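Local coordinates for protein glucose 1-dehydrogenase (PDB 2VWG) that oxidises D-glucose and several other aldoses with NADP(+) or NAD(+) in a zinc-dependent reaction, with a preference for NADP(+), at residues A270-P275 against V299-S304. Numbering follows the deposited sequence.
Sequences ALLGVP and VGSVNS. With NAP (NADP nicotinamide-adenine-dinucleotide phosphate), chain B; LGC (D-glucono-1,5-lactone), chain C.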
ATOM      1  N   ALA A 270       5.907   0.562   5.622  1.00 29.33           N
ATOM      2  CA  ALA A 270       5.038   1.445   6.381  1.00 26.05           C
ATOM      3  C   ALA A 270       5.768   2.767   6.537  1.00 29.24           C
ATOM      4  O   ALA A 270       6.925   2.778   6.953  1.00 28.77           O
ATOM      5  CB  ALA A 270       4.727   0.832   7.752  1.00 25.92           C
ATOM      6  N   LEU A 271       5.096   3.871   6.210  1.00 26.42           N
ATOM      7  CA  LEU A 271       5.694   5.200   6.275  1.00 26.80           C
ATOM      8  C   LEU A 271       5.086   5.973   7.427  1.00 27.80           C
ATOM      9  O   LEU A 271       3.862   6.086   7.521  1.00 27.32           O
ATOM     10  CB  LEU A 271       5.483   5.954   4.960  1.00 31.48           C
ATOM     11  CG  LEU A 271       5.976   5.252   3.700  1.00 33.08           C
ATOM     12  CD1 LEU A 271       5.588   6.087   2.470  1.00 33.61           C
ATOM     13  CD2 LEU A 271       7.500   4.988   3.764  1.00 29.28           C
ATOM     14  N   LEU A 272       5.944   6.479   8.316  1.00 25.51           N
ATOM     15  CA  LEU A 272       5.499   7.219   9.519  1.00 25.78           C
ATOM     16  C   LEU A 272       6.070   8.623   9.634  1.00 29.48           C
ATOM     17  O   LEU A 272       5.581   9.430  10.429  1.00 28.00           O
ATOM     18  CB  LEU A 272       5.894   6.458  10.794  1.00 24.71           C
ATOM     19  CG  LEU A 272       5.110   5.216  11.236  1.00 31.32           C
ATOM     20  CD1 LEU A 272       3.669   5.553  11.627  1.00 29.11           C
ATOM     21  CD2 LEU A 272       5.169   4.103  10.191  1.00 25.06           C
ATOM     22  N   GLY A 273       7.124   8.909   8.881  1.00 30.29           N
ATOM     23  CA  GLY A 273       7.832  10.156   9.042  1.00 37.76           C
ATOM     24  C   GLY A 273       7.006  11.334   8.567  1.00 38.75           C
ATOM     25  O   GLY A 273       6.251  11.225   7.605  1.00 38.44           O
ATOM     26  N   VAL A 274       7.166  12.465   9.246  1.00 37.81           N
ATOM     27  CA  VAL A 274       6.533  13.717   8.847  1.00 40.90           C
ATOM     28  C   VAL A 274       7.629  14.530   8.180  1.00 45.04           C
ATOM     29  O   VAL A 274       8.519  15.052   8.859  1.00 43.69           O
ATOM     30  CB  VAL A 274       5.958  14.464  10.054  1.00 45.67           C
ATOM     31  CG1 VAL A 274       5.311  15.779   9.611  1.00 51.11           C
ATOM     32  CG2 VAL A 274       4.948  13.570  10.788  1.00 48.20           C
ATOM     33  N   PRO A 275       7.608  14.601   6.848  1.00 45.24           N
ATOM     34  CA  PRO A 275       8.749  15.131   6.126  1.00 45.24           C
ATOM     35  C   PRO A 275       8.671  16.629   5.878  1.00 63.70           C
ATOM     36  O   PRO A 275       7.620  17.251   6.059  1.00 58.68           O
ATOM     37  CB  PRO A 275       8.657  14.396   4.793  1.00 46.52           C
ATOM     38  CG  PRO A 275       7.232  14.223   4.586  1.00 54.02           C
ATOM     39  CD  PRO A 275       6.543  14.207   5.918  1.00 54.06           C
ATOM     40  N   VAL A 299       2.296   1.764   2.634  1.00 25.09           N
ATOM     41  CA  VAL A 299       1.179   2.250   3.439  1.00 26.84           C
ATOM     42  C   VAL A 299       1.659   3.356   4.376  1.00 29.45           C
ATOM     43  O   VAL A 299       2.641   3.187   5.076  1.00 29.22           O
ATOM     44  CB  VAL A 299       0.528   1.079   4.248  1.00 35.24           C
ATOM     45  CG1 VAL A 299      -0.645   1.556   5.039  1.00 39.48           C
ATOM     46  CG2 VAL A 299       0.073  -0.043   3.291  1.00 31.96           C
ATOM     47  N   GLY A 300       0.966   4.491   4.376  1.00 27.71           N
ATOM     48  CA  GLY A 300       1.243   5.562   5.332  1.00 28.86           C
ATOM     49  C   GLY A 300       0.300   5.476   6.510  1.00 29.20           C
ATOM     50  O   GLY A 300      -0.811   4.995   6.374  1.00 26.95           O
ATOM     51  N   SER A 301       0.746   5.946   7.668  1.00 26.86           N
ATOM     52  CA  SER A 301      -0.032   5.856   8.888  1.00 29.68           C
ATOM     53  C   SER A 301       0.261   7.039   9.802  1.00 30.24           C
ATOM     54  O   SER A 301       1.416   7.446   9.958  1.00 30.56           O
ATOM     55  CB  SER A 301       0.289   4.555   9.616  1.00 27.00           C
ATOM     56  OG  SER A 301      -0.557   4.367  10.742  1.00 29.26           O
ATOM     57  N   VAL A 302      -0.791   7.589  10.398  1.00 25.80           N
ATOM     58  CA  VAL A 302      -0.639   8.687  11.341  1.00 27.76           C
ATOM     59  C   VAL A 302      -1.606   8.502  12.490  1.00 26.09           C
ATOM     60  O   VAL A 302      -2.705   7.959  12.312  1.00 26.99           O
ATOM     61  CB  VAL A 302      -0.820  10.077  10.654  1.00 33.11           C
ATOM     62  CG1 VAL A 302      -2.284  10.298  10.198  1.00 27.05           C
ATOM     63  CG2 VAL A 302      -0.360  11.205  11.591  1.00 30.50           C
ATOM     64  N   ASN A 303      -1.172   8.901  13.686  1.00 26.71           N
ATOM     65  CA  ASN A 303      -2.019   8.909  14.860  1.00 25.29           C
ATOM     66  C   ASN A 303      -2.367   7.465  15.249  1.00 27.72           C
ATOM     67  O   ASN A 303      -1.708   6.511  14.809  1.00 28.10           O
ATOM     68  CB  ASN A 303      -3.256   9.806  14.601  1.00 31.50           C
ATOM     69  CG  ASN A 303      -3.995  10.208  15.872  1.00 31.18           C
ATOM     70  OD1 ASN A 303      -5.142   9.822  16.061  1.00 29.56           O
ATOM     71  ND2 ASN A 303      -3.347  10.985  16.737  1.00 26.88           N
ATOM     72  N   SER A 304      -3.362   7.306  16.106  1.00 31.25           N
ATOM     73  CA  SER A 304      -3.747   6.004  16.640  1.00 26.64           C
ATOM     74  C   SER A 304      -4.987   6.235  17.488  1.00 27.89           C
ATOM     75  O   SER A 304      -5.285   7.374  17.847  1.00 28.90           O
ATOM     76  CB  SER A 304      -2.628   5.400  17.490  1.00 26.69           C
ATOM     77  OG  SER A 304      -2.226   6.276  18.533  1.00 28.91           O
TER
HETATM   78  PA  NAP B 500      13.743  11.696  15.917  1.00 40.62           P
HETATM   79  O1A NAP B 500      14.037  11.480  17.349  1.00 39.81           O
HETATM   80  O2A NAP B 500      14.082  12.964  15.290  1.00 43.68           O
HETATM   81  O5B NAP B 500      14.420  10.475  15.137  1.00 39.58           O
HETATM   82  C5B NAP B 500      14.700  10.591  13.771  1.00 31.59           C
HETATM   83  C4B NAP B 500      15.993   9.842  13.530  1.00 33.09           C
HETATM   84  O4B NAP B 500      16.171   9.631  12.153  1.00 35.79           O
HETATM   85  C3B NAP B 500      17.205  10.615  14.062  1.00 37.52           C
HETATM   86  O3B NAP B 500      17.864   9.864  15.057  1.00 35.08           O
HETATM   87  C2B NAP B 500      18.050  10.811  12.823  1.00 31.89           C
HETATM   88  O2B NAP B 500      19.412  10.649  13.074  1.00 38.16           O
HETATM   89  C1B NAP B 500      17.537   9.732  11.865  1.00 33.30           C
HETATM   90  N9A NAP B 500      17.792  10.112  10.472  1.00 31.68           N
HETATM   91  C8A NAP B 500      17.328  11.215   9.802  1.00 28.37           C
HETATM   92  N7A NAP B 500      17.806  11.180   8.540  1.00 34.35           N
HETATM   93  C5A NAP B 500      18.568  10.079   8.403  1.00 30.27           C
HETATM   94  C6A NAP B 500      19.295   9.567   7.342  1.00 30.26           C
HETATM   95  N6A NAP B 500      19.322  10.190   6.175  1.00 36.02           N
HETATM   96  N1A NAP B 500      19.991   8.396   7.513  1.00 32.43           N
HETATM   97  C2A NAP B 500      19.958   7.723   8.718  1.00 31.70           C
HETATM   98  N3A NAP B 500      19.237   8.237   9.773  1.00 33.65           N
HETATM   99  C4A NAP B 500      18.560   9.394   9.611  1.00 31.13           C
HETATM  100  O3  NAP B 500      12.169  11.450  15.691  1.00 36.54           O
HETATM  101  PN  NAP B 500      11.199  10.358  16.346  1.00 32.87           P
HETATM  102  O1N NAP B 500      11.874   9.037  16.489  1.00 31.52           O
HETATM  103  O2N NAP B 500      10.500  10.940  17.522  1.00 33.60           O
HETATM  104  O5D NAP B 500      10.170  10.272  15.112  1.00 31.70           O
HETATM  105  C5D NAP B 500      10.635   9.883  13.839  1.00 35.92           C
HETATM  106  C4D NAP B 500       9.755  10.464  12.747  1.00 37.48           C
HETATM  107  O4D NAP B 500       8.439   9.944  12.879  1.00 34.26           O
HETATM  108  C3D NAP B 500       9.617  11.981  12.808  1.00 33.05           C
HETATM  109  O3D NAP B 500       9.518  12.461  11.486  1.00 30.70           O
HETATM  110  C2D NAP B 500       8.308  12.175  13.532  1.00 38.29           C
HETATM  111  O2D NAP B 500       7.714  13.403  13.251  1.00 37.67           O
HETATM  112  C1D NAP B 500       7.508  11.005  12.971  1.00 29.56           C
HETATM  113  N1N NAP B 500       6.372  10.560  13.788  1.00 31.69           N
HETATM  114  C2N NAP B 500       5.197  10.318  13.135  1.00 28.78           C
HETATM  115  C3N NAP B 500       4.103   9.854  13.827  1.00 29.43           C
HETATM  116  C7N NAP B 500       2.910   9.402  13.041  1.00 22.72           C
HETATM  117  O7N NAP B 500       1.693   9.404  13.695  1.00 30.32           O
HETATM  118  N7N NAP B 500       3.048   9.067  11.754  1.00 29.29           N
HETATM  119  C4N NAP B 500       4.179   9.660  15.195  1.00 30.53           C
HETATM  120  C5N NAP B 500       5.391   9.900  15.842  1.00 32.59           C
HETATM  121  C6N NAP B 500       6.487  10.352  15.125  1.00 27.22           C
HETATM  122  P2B NAP B 500      20.364  11.884  13.514  1.00 36.92           P
HETATM  123  O1X NAP B 500      20.045  12.200  14.928  1.00 36.86           O
HETATM  124  O2X NAP B 500      20.157  13.072  12.637  1.00 40.01           O
HETATM  125  O3X NAP B 500      21.752  11.299  13.400  1.00 36.54           O
HETATM  126  C1  LGC C 600       2.814  12.450  16.527  1.00 33.27           C
HETATM  127  C2  LGC C 600       1.730  11.849  17.345  1.00 32.63           C
HETATM  128  O5  LGC C 600       2.559  13.058  15.276  1.00 33.92           O
HETATM  129  O1  LGC C 600       3.964  12.434  16.946  1.00 33.42           O
HETATM  130  O2  LGC C 600       2.205  10.679  17.963  1.00 30.95           O
HETATM  131  C3  LGC C 600       0.468  11.531  16.561  1.00 33.17           C
HETATM  132  O3  LGC C 600      -0.611  11.407  17.461  1.00 33.36           O
HETATM  133  C4  LGC C 600       0.143  12.622  15.551  1.00 34.25           C
HETATM  134  O4  LGC C 600      -1.002  12.218  14.841  1.00 36.45           O
HETATM  135  C5  LGC C 600       1.333  12.807  14.606  1.00 28.76           C
HETATM  136  C6  LGC C 600       1.079  13.929  13.596  1.00 32.55           C
HETATM  137  O6  LGC C 600       0.948  15.152  14.277  1.00 32.55           O
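Leu272 brings its CD1 methyl against Ser301 O at 3.4 Å, from above the carbonyl plane, and also meets Ser301 CB. This is the carboxyl end of two neighbouring parallel strands, 267-271 and 297-300, in the Rossmann-type nucleotide-binding domain. Leu271 is held through both its backbone N and its backbone O. Its N donates to Val299 O at 2.8 Å, and its O accepts from Ser301 N at 3.1 Å. Two CA-H...O contacts, Ala270 CA to Val299 O and Gly300 CA to Leu271 O, reinforce this pairing.

Past Leu271 and Gly300 the chains become loops, and their backbones turn to NADP. The carboxamide nitrogen N7N donates to Ser301 O at 2.9 Å. A second bond, from N7N to Leu272 O, is less certain because that oxygen sits too close to the nicotinamide ring in the model. Asn303 N donates to the carboxamide oxygen O7N. With both ends of the amide bound, its rotation is fixed. The CG of Leu272 stands beside its own backbone N (chi1 -76°), and chi2 of -66° then brings CD1 alongside the bond from N7N to Ser301 O, with CD1 3.6 Å from N7N. Val274 N binds the ribose hydroxyl O3D.

Leu272 also packs on helix 149-165, and Val299 pairs with an antiparallel strand of the second subunit, which continues the sheet across the dimer. Asn303 reaches the gluconolactone, with CG anti to its backbone N (chi1 -163°). Its ND2 donates to both lactone O3 and lactone O4, the shorter bond being to O3 at 2.9 Å.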